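Local coordinates for protein diacylglycerol kinase (Bacillus anthracis, PDB 3S40) that probably transfers the gamma-phosphate of ATP to diacylglycerol or a related lipid, at residues A[137-145]-A[197-207]; A[210-218]-A[237-248]. One frame throughout, in Å; residues are numbered along the deposited sequence.

Contact 1: residues A[137-145]-A[197-207]; sequences HFLNFWGIG and VLVMVGNGEYL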
loop_
_atom_site.group_PDB
_atom_site.type_symbol
_atom_site.label_atom_id
_atom_site.label_comp_id
_atom_site.label_asym_id
_atom_site.label_seq_id
_atom_site.Cartn_x
_atom_site.Cartn_y
_atom_site.Cartn_z
ATOM N N HIS A 137 -6.137 9.419 -1.229
ATOM C CA HIS A 137 -5.105 8.544 -1.802
ATOM C C HIS A 137 -4.942 7.243 -1.035
ATOM O O HIS A 137 -4.891 7.256 0.193
ATOM C CB HIS A 137 -3.730 9.232 -1.836
ATOM C CG HIS A 137 -3.682 10.449 -2.698
ATOM N ND1 HIS A 137 -3.801 11.725 -2.190
ATOM C CD2 HIS A 137 -3.523 10.588 -4.035
ATOM C CE1 HIS A 137 -3.716 12.598 -3.180
ATOM N NE2 HIS A 137 -3.543 11.933 -4.310
ATOM N N PHE A 138 -4.829 6.129 -1.759
ATOM C CA PHE A 138 -4.404 4.869 -1.138
ATOM C C PHE A 138 -3.387 4.092 -1.968
ATOM O O PHE A 138 -3.362 4.171 -3.196
ATOM C CB PHE A 138 -5.587 3.963 -0.757
ATOM C CG PHE A 138 -6.358 3.426 -1.928
ATOM C CD1 PHE A 138 -6.071 2.170 -2.454
ATOM C CD2 PHE A 138 -7.390 4.165 -2.488
ATOM C CE1 PHE A 138 -6.803 1.664 -3.527
ATOM C CE2 PHE A 138 -8.123 3.670 -3.555
ATOM C CZ PHE A 138 -7.827 2.417 -4.082
ATOM N N LEU A 139 -2.562 3.329 -1.269
ATOM C CA LEU A 139 -1.470 2.589 -1.880
ATOM C C LEU A 139 -1.816 1.108 -2.014
ATOM O O LEU A 139 -1.347 0.420 -2.928
ATOM C CB LEU A 139 -0.232 2.742 -1.004
ATOM C CG LEU A 139 1.111 2.912 -1.694
ATOM C CD1 LEU A 139 0.968 3.842 -2.877
ATOM C CD2 LEU A 139 2.134 3.439 -0.691
ATOM N N ASN A 140 -2.644 0.619 -1.095
ATOM C CA ASN A 140 -2.884 -0.810 -0.998
ATOM C C ASN A 140 -4.246 -1.266 -1.478
ATOM O O ASN A 140 -4.346 -2.057 -2.420
ATOM C CB ASN A 140 -2.651 -1.293 0.429
ATOM C CG ASN A 140 -1.572 -2.322 0.502
ATOM O OD1 ASN A 140 -0.497 -2.079 1.054
ATOM N ND2 ASN A 140 -1.836 -3.484 -0.079
ATOM N N PHE A 141 -5.302 -0.776 -0.845
ATOM C CA PHE A 141 -6.606 -1.304 -1.173
ATOM C C PHE A 141 -7.736 -0.398 -0.736
ATOM O O PHE A 141 -7.584 0.427 0.151
ATOM C CB PHE A 141 -6.779 -2.702 -0.554
ATOM C CG PHE A 141 -7.180 -2.674 0.898
ATOM C CD1 PHE A 141 -8.518 -2.729 1.260
ATOM C CD2 PHE A 141 -6.224 -2.560 1.895
ATOM C CE1 PHE A 141 -8.892 -2.687 2.590
ATOM C CE2 PHE A 141 -6.594 -2.509 3.236
ATOM C CZ PHE A 141 -7.929 -2.574 3.582
ATOM N N TRP A 142 -8.873 -0.586 -1.388
ATOM C CA TRP A 142 -10.132 0.053 -1.050
ATOM C C TRP A 142 -11.126 -1.114 -0.934
ATOM O O TRP A 142 -11.175 -1.976 -1.815
ATOM C CB TRP A 142 -10.507 0.986 -2.200
ATOM C CG TRP A 142 -11.859 1.662 -2.160
ATOM C CD1 TRP A 142 -12.102 2.992 -1.945
ATOM C CD2 TRP A 142 -13.144 1.062 -2.421
ATOM N NE1 TRP A 142 -13.454 3.252 -2.032
ATOM C CE2 TRP A 142 -14.114 2.086 -2.320
ATOM C CE3 TRP A 142 -13.565 -0.238 -2.711
ATOM C CZ2 TRP A 142 -15.480 1.844 -2.491
ATOM C CZ3 TRP A 142 -14.918 -0.475 -2.891
ATOM C CH2 TRP A 142 -15.861 0.561 -2.778
ATOM N N GLY A 143 -11.885 -1.164 0.157
ATOM C CA GLY A 143 -12.838 -2.241 0.372
ATOM C C GLY A 143 -14.116 -1.856 1.115
ATOM O O GLY A 143 -14.090 -1.067 2.059
ATOM N N ILE A 144 -15.241 -2.406 0.659
ATOM C CA ILE A 144 -16.514 -2.326 1.372
ATOM C C ILE A 144 -17.012 -3.746 1.643
ATOM O O ILE A 144 -16.897 -4.619 0.774
ATOM C CB ILE A 144 -17.602 -1.600 0.544
ATOM C CG1 ILE A 144 -17.834 -2.321 -0.785
ATOM C CG2 ILE A 144 -17.240 -0.143 0.302
ATOM C CD1 ILE A 144 -18.914 -1.687 -1.650
ATOM N N GLY A 145 -17.552 -3.979 2.841
ATOM C CA GLY A 145 -18.159 -5.260 3.175
ATOM C C GLY A 145 -17.427 -6.027 4.257
ATOM O O GLY A 145 -16.603 -5.454 4.974
ATOM N N VAL A 197 -21.085 -9.876 -1.377
ATOM C CA VAL A 197 -20.773 -9.867 0.044
ATOM C C VAL A 197 -19.544 -8.986 0.304
ATOM O O VAL A 197 -19.390 -8.412 1.385
ATOM C CB VAL A 197 -20.554 -11.299 0.591
ATOM C CG1 VAL A 197 -19.841 -12.176 -0.433
ATOM C CG2 VAL A 197 -19.782 -11.255 1.895
ATOM N N LEU A 198 -18.681 -8.868 -0.706
ATOM C CA LEU A 198 -17.443 -8.103 -0.574
ATOM C C LEU A 198 -17.042 -7.430 -1.890
ATOM O O LEU A 198 -17.093 -8.041 -2.956
ATOM C CB LEU A 198 -16.315 -9.016 -0.088
ATOM C CG LEU A 198 -14.903 -8.431 -0.088
ATOM C CD1 LEU A 198 -14.681 -7.546 1.133
ATOM C CD2 LEU A 198 -13.875 -9.537 -0.129
ATOM N N VAL A 199 -16.652 -6.164 -1.818
ATOM C CA VAL A 199 -16.146 -5.473 -2.996
ATOM C C VAL A 199 -14.793 -4.857 -2.706
ATOM O O VAL A 199 -14.619 -4.148 -1.718
ATOM C CB VAL A 199 -17.089 -4.366 -3.461
ATOM C CG1 VAL A 199 -16.521 -3.685 -4.698
ATOM C CG2 VAL A 199 -18.483 -4.944 -3.742
HETATM N N MSE A 200 -13.830 -5.126 -3.573
HETATM C CA MSE A 200 -12.523 -4.536 -3.387
HETATM C C MSE A 200 -11.813 -4.067 -4.631
HETATM O O MSE A 200 -11.981 -4.619 -5.723
HETATM C CB MSE A 200 -11.640 -5.459 -2.597
HETATM C CG MSE A 200 -11.866 -5.228 -1.148
HETATM SE SE MSE A 200 -10.755 -6.373 -0.192
HETATM C CE MSE A 200 -9.039 -5.950 -1.102
ATOM N N VAL A 201 -11.015 -3.026 -4.420
ATOM C CA VAL A 201 -10.219 -2.399 -5.445
ATOM C C VAL A 201 -8.782 -2.435 -4.967
ATOM O O VAL A 201 -8.439 -1.804 -3.980
ATOM C CB VAL A 201 -10.664 -0.946 -5.661
ATOM C CG1 VAL A 201 -9.962 -0.352 -6.870
ATOM C CG2 VAL A 201 -12.161 -0.906 -5.852
ATOM N N GLY A 202 -7.947 -3.194 -5.664
ATOM C CA GLY A 202 -6.595 -3.452 -5.205
ATOM C C GLY A 202 -5.507 -2.802 -6.032
ATOM O O GLY A 202 -5.620 -2.667 -7.251
ATOM N N ASN A 203 -4.435 -2.415 -5.354
ATOM C CA ASN A 203 -3.275 -1.835 -6.000
ATOM C C ASN A 203 -2.019 -2.533 -5.529
ATOM O O ASN A 203 -1.122 -2.794 -6.313
ATOM C CB ASN A 203 -3.155 -0.345 -5.685
ATOM C CG ASN A 203 -2.060 0.328 -6.500
ATOM O OD1 ASN A 203 -2.003 0.190 -7.721
ATOM N ND2 ASN A 203 -1.171 1.040 -5.822
ATOM N N GLY A 204 -1.962 -2.822 -4.234
ATOM C CA GLY A 204 -0.835 -3.516 -3.645
ATOM C C GLY A 204 -0.915 -5.021 -3.816
ATOM O O GLY A 204 -1.989 -5.591 -4.007
ATOM N N GLU A 205 0.236 -5.672 -3.721
ATOM C CA GLU A 205 0.356 -7.079 -4.080
ATOM C C GLU A 205 0.318 -7.974 -2.841
ATOM O O GLU A 205 0.382 -9.187 -2.945
ATOM C CB GLU A 205 1.614 -7.263 -4.955
ATOM C CG GLU A 205 1.603 -6.253 -6.138
ATOM C CD GLU A 205 2.855 -6.276 -7.027
ATOM O OE1 GLU A 205 3.111 -5.277 -7.746
ATOM O OE2 GLU A 205 3.585 -7.283 -7.012
ATOM N N TYR A 206 0.170 -7.353 -1.668
ATOM C CA TYR A 206 0.106 -8.080 -0.413
ATOM C C TYR A 206 -0.989 -7.499 0.456
ATOM O O TYR A 206 -1.241 -6.302 0.422
ATOM C CB TYR A 206 1.442 -7.990 0.341
ATOM C CG TYR A 206 2.472 -8.934 -0.193
ATOM C CD1 TYR A 206 2.744 -10.129 0.459
ATOM C CD2 TYR A 206 3.146 -8.655 -1.374
ATOM C CE1 TYR A 206 3.680 -11.010 -0.033
ATOM C CE2 TYR A 206 4.086 -9.530 -1.865
ATOM C CZ TYR A 206 4.345 -10.708 -1.202
ATOM O OH TYR A 206 5.290 -11.586 -1.704
ATOM N N LEU A 207 -1.620 -8.349 1.253
ATOM C CA LEU A 207 -2.674 -7.911 2.160
ATOM C C LEU A 207 -2.627 -8.764 3.404
ATOM O O LEU A 207 -2.748 -9.990 3.317
ATOM C CB LEU A 207 -4.037 -8.088 1.494
ATOM C CG LEU A 207 -4.647 -6.879 0.799
ATOM C CD1 LEU A 207 -5.244 -7.266 -0.551
ATOM C CD2 LEU A 207 -5.692 -6.255 1.720
HETATM O O HOH W 1 0.788 -4.157 -0.496
#
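Leu207 CD2 sits over one face of the Phe141 ring, 4.1 Å from its centroid, in a CH-pi contact displaced toward Phe141 CD2 at the rim. Selenomethionine Met200 approaches the same ring obliquely, its chain bent so that CE reaches CB and CD1 of Phe141 while SE makes a Met-aromatic contact. The indole of Trp142 has Met200 CA at its edge; CE3 meets Val201 CG2 obliquely at 3.5 Å, and CZ3 reaches Val199 CG1, which lies alongside. Ile144 holds CG1 between its backbone N and carbonyl carbon (chi1 59°), pressing it tightly on Val199 CB.

Strands 141-144 and 198-202 run antiparallel, with Trp142–Val201 and Ile144–Val199 as hydrogen-bonded pairs. Beyond Phe141 the ladder gives way to a clasp: Asn140 O accepts from Asn203 N and, on a lone pair and almost straight, from Gly204 N at 3.1 Å. Asn203 ND2 binds Leu139 O at 3.0 Å and also Asp129 O, while Asn140 ND2 gives a bent bond to Tyr206 O (2.9 Å) and another to a water. With the ND2 groups of Asn140 and Asn203 both given to main-chain carbonyls, the turn at 139-140 is held to the 203-206 chain where the paired strands end.

Contact 2: residues A[210-218]-A[237-248]; sequences IPSFIPNVK and FKDYIGKKLFED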
loop_
_atom_site.group_PDB
_atom_site.type_symbol
_atom_site.label_atom_id
_atom_site.label_comp_id
_atom_site.label_asym_id
_atom_site.label_seq_id
_atom_site.Cartn_x
_atom_site.Cartn_y
_atom_site.Cartn_z
ATOM N N ILE A 210 0.410 -11.274 3.765
ATOM C CA ILE A 210 0.516 -12.339 2.761
ATOM C C ILE A 210 0.101 -11.885 1.367
ATOM O O ILE A 210 -0.561 -10.860 1.201
ATOM C CB ILE A 210 -0.343 -13.570 3.135
ATOM C CG1 ILE A 210 -1.829 -13.195 3.087
ATOM C CG2 ILE A 210 0.095 -14.132 4.496
ATOM C CD1 ILE A 210 -2.780 -14.310 3.466
ATOM N N PRO A 211 0.473 -12.669 0.349
ATOM C CA PRO A 211 0.127 -12.269 -1.012
ATOM C C PRO A 211 -1.370 -11.973 -1.120
ATOM O O PRO A 211 -2.191 -12.673 -0.532
ATOM C CB PRO A 211 0.511 -13.496 -1.844
ATOM C CG PRO A 211 1.616 -14.150 -1.035
ATOM C CD PRO A 211 1.199 -13.951 0.392
ATOM N N SER A 212 -1.700 -10.910 -1.841
ATOM C CA SER A 212 -3.078 -10.524 -2.075
ATOM C C SER A 212 -3.861 -11.684 -2.674
ATOM O O SER A 212 -3.367 -12.384 -3.564
ATOM C CB SER A 212 -3.117 -9.334 -3.040
ATOM O OG SER A 212 -4.424 -9.100 -3.522
ATOM N N PHE A 213 -5.092 -11.872 -2.203
ATOM C CA PHE A 213 -5.979 -12.872 -2.794
ATOM C C PHE A 213 -6.549 -12.453 -4.160
ATOM O O PHE A 213 -7.216 -13.244 -4.830
ATOM C CB PHE A 213 -7.109 -13.221 -1.816
ATOM C CG PHE A 213 -7.889 -12.025 -1.323
ATOM C CD1 PHE A 213 -8.763 -11.357 -2.174
ATOM C CD2 PHE A 213 -7.762 -11.586 -0.011
ATOM C CE1 PHE A 213 -9.497 -10.275 -1.739
ATOM C CE2 PHE A 213 -8.493 -10.489 0.445
ATOM C CZ PHE A 213 -9.365 -9.833 -0.419
ATOM N N ILE A 214 -6.292 -11.214 -4.577
ATOM C CA ILE A 214 -6.673 -10.765 -5.924
ATOM C C ILE A 214 -5.609 -11.196 -6.934
ATOM O O ILE A 214 -4.447 -10.789 -6.836
ATOM C CB ILE A 214 -6.859 -9.231 -5.981
ATOM C CG1 ILE A 214 -7.846 -8.767 -4.908
ATOM C CG2 ILE A 214 -7.319 -8.756 -7.386
ATOM C CD1 ILE A 214 -8.043 -7.237 -4.866
ATOM N N PRO A 215 -5.997 -12.028 -7.914
ATOM C CA PRO A 215 -5.011 -12.562 -8.861
ATOM C C PRO A 215 -4.394 -11.486 -9.749
ATOM O O PRO A 215 -5.075 -10.585 -10.230
ATOM C CB PRO A 215 -5.827 -13.561 -9.707
ATOM C CG PRO A 215 -7.028 -13.870 -8.878
ATOM C CD PRO A 215 -7.338 -12.577 -8.165
ATOM N N ASN A 216 -3.089 -11.601 -9.953
ATOM C CA ASN A 216 -2.315 -10.649 -10.738
ATOM C C ASN A 216 -2.513 -9.156 -10.451
ATOM O O ASN A 216 -2.335 -8.340 -11.340
ATOM C CB ASN A 216 -2.472 -10.902 -12.245
ATOM C CG ASN A 216 -1.302 -10.332 -13.052
ATOM O OD1 ASN A 216 -0.142 -10.434 -12.634
ATOM N ND2 ASN A 216 -1.602 -9.710 -14.196
ATOM N N VAL A 217 -2.866 -8.776 -9.232
ATOM C CA VAL A 217 -2.848 -7.348 -8.920
ATOM C C VAL A 217 -1.372 -6.899 -8.921
ATOM O O VAL A 217 -0.506 -7.650 -8.501
ATOM C CB VAL A 217 -3.525 -7.055 -7.566
ATOM C CG1 VAL A 217 -2.957 -7.971 -6.486
ATOM C CG2 VAL A 217 -3.384 -5.583 -7.193
ATOM N N LYS A 218 -1.088 -5.705 -9.438
ATOM C CA LYS A 218 0.278 -5.179 -9.518
ATOM C C LYS A 218 0.258 -3.711 -9.135
ATOM O O LYS A 218 -0.676 -2.992 -9.516
ATOM C CB LYS A 218 0.825 -5.261 -10.941
ATOM C CG LYS A 218 0.971 -6.652 -11.517
ATOM C CD LYS A 218 2.179 -7.372 -10.945
ATOM C CE LYS A 218 2.312 -8.741 -11.604
ATOM N NZ LYS A 218 3.408 -9.582 -11.037
ATOM N N PHE A 237 -14.067 -18.175 -2.557
ATOM C CA PHE A 237 -13.222 -17.097 -2.082
ATOM C C PHE A 237 -12.334 -17.546 -0.928
ATOM O O PHE A 237 -11.184 -17.114 -0.811
ATOM C CB PHE A 237 -14.078 -15.919 -1.649
ATOM C CG PHE A 237 -13.319 -14.867 -0.916
ATOM C CD1 PHE A 237 -12.282 -14.194 -1.528
ATOM C CD2 PHE A 237 -13.642 -14.549 0.387
ATOM C CE1 PHE A 237 -11.581 -13.220 -0.850
ATOM C CE2 PHE A 237 -12.950 -13.579 1.063
ATOM C CZ PHE A 237 -11.916 -12.912 0.443
ATOM N N LYS A 238 -12.874 -18.411 -0.075
ATOM C CA LYS A 238 -12.098 -18.962 1.025
ATOM C C LYS A 238 -10.874 -19.682 0.471
ATOM O O LYS A 238 -9.798 -19.660 1.078
ATOM C CB LYS A 238 -12.959 -19.902 1.874
ATOM C CG LYS A 238 -13.910 -19.171 2.817
ATOM C CD LYS A 238 -15.254 -19.878 2.941
ATOM C CE LYS A 238 -15.136 -21.220 3.643
ATOM N NZ LYS A 238 -16.449 -21.928 3.693
ATOM N N ASP A 239 -11.041 -20.294 -0.698
ATOM C CA ASP A 239 -9.956 -21.022 -1.347
ATOM C C ASP A 239 -8.834 -20.121 -1.869
ATOM O O ASP A 239 -7.658 -20.470 -1.763
ATOM C CB ASP A 239 -10.500 -21.908 -2.469
ATOM C CG ASP A 239 -11.092 -23.202 -1.948
ATOM O OD1 ASP A 239 -10.592 -23.704 -0.915
ATOM O OD2 ASP A 239 -12.050 -23.716 -2.565
ATOM N N TYR A 240 -9.200 -18.973 -2.430
ATOM C CA TYR A 240 -8.218 -17.994 -2.908
ATOM C C TYR A 240 -7.246 -17.522 -1.818
ATOM O O TYR A 240 -6.090 -17.207 -2.112
ATOM C CB TYR A 240 -8.925 -16.767 -3.478
ATOM C CG TYR A 240 -9.453 -16.908 -4.880
ATOM C CD1 TYR A 240 -10.155 -18.039 -5.276
ATOM C CD2 TYR A 240 -9.270 -15.888 -5.807
ATOM C CE1 TYR A 240 -10.646 -18.156 -6.569
ATOM C CE2 TYR A 240 -9.754 -15.993 -7.092
ATOM C CZ TYR A 240 -10.441 -17.125 -7.471
ATOM O OH TYR A 240 -10.921 -17.221 -8.757
ATOM N N ILE A 241 -7.714 -17.452 -0.573
ATOM C CA ILE A 241 -6.925 -16.852 0.510
ATOM C C ILE A 241 -5.663 -17.645 0.847
ATOM O O ILE A 241 -5.716 -18.858 1.063
ATOM C CB ILE A 241 -7.767 -16.645 1.781
ATOM C CG1 ILE A 241 -8.924 -15.685 1.489
ATOM C CG2 ILE A 241 -6.892 -16.124 2.930
ATOM C CD1 ILE A 241 -9.938 -15.606 2.601
ATOM N N GLY A 242 -4.530 -16.948 0.878
ATOM C CA GLY A 242 -3.242 -17.585 1.102
ATOM C C GLY A 242 -2.415 -17.734 -0.169
ATOM O O GLY A 242 -1.208 -17.471 -0.178
ATOM N N LYS A 243 -3.076 -18.138 -1.251
ATOM C CA LYS A 243 -2.408 -18.421 -2.520
ATOM C C LYS A 243 -2.044 -17.174 -3.335
ATOM O O LYS A 243 -2.730 -16.149 -3.265
ATOM C CB LYS A 243 -3.280 -19.349 -3.365
ATOM C CG LYS A 243 -3.704 -20.618 -2.636
ATOM C CD LYS A 243 -4.366 -21.610 -3.574
ATOM C CE LYS A 243 -4.779 -22.861 -2.824
ATOM N NZ LYS A 243 -5.680 -22.520 -1.683
ATOM N N LYS A 244 -0.956 -17.282 -4.099
ATOM C CA LYS A 244 -0.563 -16.271 -5.080
ATOM C C LYS A 244 -0.923 -16.785 -6.465
ATOM O O LYS A 244 -0.107 -17.431 -7.128
ATOM C CB LYS A 244 0.945 -15.997 -5.020
ATOM C CG LYS A 244 1.425 -14.863 -5.938
ATOM C CD LYS A 244 2.944 -14.729 -5.902
ATOM C CE LYS A 244 3.419 -13.302 -6.198
ATOM N NZ LYS A 244 3.735 -12.513 -4.949
ATOM N N LEU A 245 -2.152 -16.514 -6.890
ATOM C CA LEU A 245 -2.648 -17.003 -8.172
ATOM C C LEU A 245 -2.468 -15.961 -9.264
ATOM O O LEU A 245 -2.454 -14.752 -8.997
ATOM C CB LEU A 245 -4.128 -17.374 -8.054
ATOM C CG LEU A 245 -4.493 -18.408 -6.983
ATOM C CD1 LEU A 245 -5.985 -18.690 -7.015
ATOM C CD2 LEU A 245 -3.695 -19.695 -7.170
ATOM N N PHE A 246 -2.339 -16.420 -10.503
ATOM C CA PHE A 246 -2.233 -15.479 -11.613
ATOM C C PHE A 246 -3.413 -15.531 -12.568
ATOM O O PHE A 246 -3.680 -14.565 -13.284
ATOM C CB PHE A 246 -0.896 -15.618 -12.335
ATOM C CG PHE A 246 0.221 -14.921 -11.627
ATOM C CD1 PHE A 246 0.169 -13.546 -11.424
ATOM C CD2 PHE A 246 1.306 -15.630 -11.138
ATOM C CE1 PHE A 246 1.188 -12.889 -10.758
ATOM C CE2 PHE A 246 2.330 -14.980 -10.469
ATOM C CZ PHE A 246 2.272 -13.606 -10.279
ATOM N N GLU A 247 -4.135 -16.645 -12.546
ATOM C CA GLU A 247 -5.349 -16.779 -13.342
ATOM C C GLU A 247 -6.593 -16.828 -12.449
ATOM O O GLU A 247 -6.509 -17.215 -11.282
ATOM C CB GLU A 247 -5.269 -18.031 -14.223
ATOM C CG GLU A 247 -3.971 -18.159 -15.014
ATOM C CD GLU A 247 -3.700 -16.953 -15.907
ATOM O OE1 GLU A 247 -4.675 -16.290 -16.317
ATOM O OE2 GLU A 247 -2.512 -16.670 -16.191
ATOM N N ASP A 248 -7.741 -16.441 -12.998
ATOM C CA ASP A 248 -8.997 -16.504 -12.252
ATOM C C ASP A 248 -9.616 -17.896 -12.256
ATOM O O ASP A 248 -9.334 -18.709 -13.134
ATOM C CB ASP A 248 -10.004 -15.491 -12.791
ATOM C CG ASP A 248 -9.682 -14.080 -12.363
ATOM O OD1 ASP A 248 -9.758 -13.800 -11.146
ATOM O OD2 ASP A 248 -9.353 -13.257 -13.239
HETATM O O HOH W 2 -3.809 -14.963 -0.987
#
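Phe213 and Phe237 form a T-shaped pair, the edge of Phe237 directed at the face of Phe213 with the ring planes at 88° and the centroids 5.0 Å apart. The touching atom is Phe237 CE1, which stands over the CD1–CE1 side of the Phe213 ring. Phe213 can offer that face because CG lies between its backbone N and carbonyl carbon (chi1 54°), turning the ring toward the last turn of helix 234-240. Leu169 and Phe227 extend this apolar cluster.

Nonpolar and proline contacts continue along both segments. Pro215 CG rests obliquely against the Tyr240 ring, 3.9 Å from CE2, and the proline also meets Leu245 and Asp248; Asp248 OD1, which is hydrogen-bonded to His256, approaches Pro215 CG. Pro211 CB meets Lys244 CB at 4.1 Å, while Ile210 CD1 reaches Gly242 CA.

Polar contacts are sparse. Asn216 N makes a weak 3.4 Å bond to Leu245 O, and Pro215 CA directs a CA-H...O contact at the same oxygen. Phe213 O lies at the edge of Tyr240, near the ring plane, 3.5 Å from CD2; the phenol OH binds Ser249 N. Asn216 OD1 approaches the Phe246 edge, with amide and ring planes 70° apart. A water lies about 2.8 Å from both Pro211 O and Lys243 O, and accepts weakly from Gly242 N.

Each segment is shaped by turns: Ser212 OG accepts from Ile214 N in an ST turn, followed by a type II beta turn from Ile214 to Val217, while another type II turn from Tyr240 to Lys243 carries the chain out of the helix. Here the loop after strand 210-211 packs against the C-terminal end of helix 234-240 and the loop that follows it, at the periphery of the YegS-type C-terminal beta-sandwich domain.

In the fold
Contact 1 lies in the buried interior of the C-terminal domain, its centre about 9 Å from that of the chain, whereas contact 2 lies about 16 Å out; their own centres are about 13 Å apart. The chain passes from one to the other through the small antiparallel pairing of strands 206-207 and 210-211. Glu205 O and Ser212 N, 2.9 Å apart, probably hydrogen-bond across this junction, and Tyr206 CD1 packs on Pro211 N at 3.4 Å. Met200 of contact 1 also touches Phe213 of contact 2. Thr106 and Arg105 of helix 102-106, part of the kinase catalytic domain, meet Glu205 and Tyr206, bringing this junction against that domain.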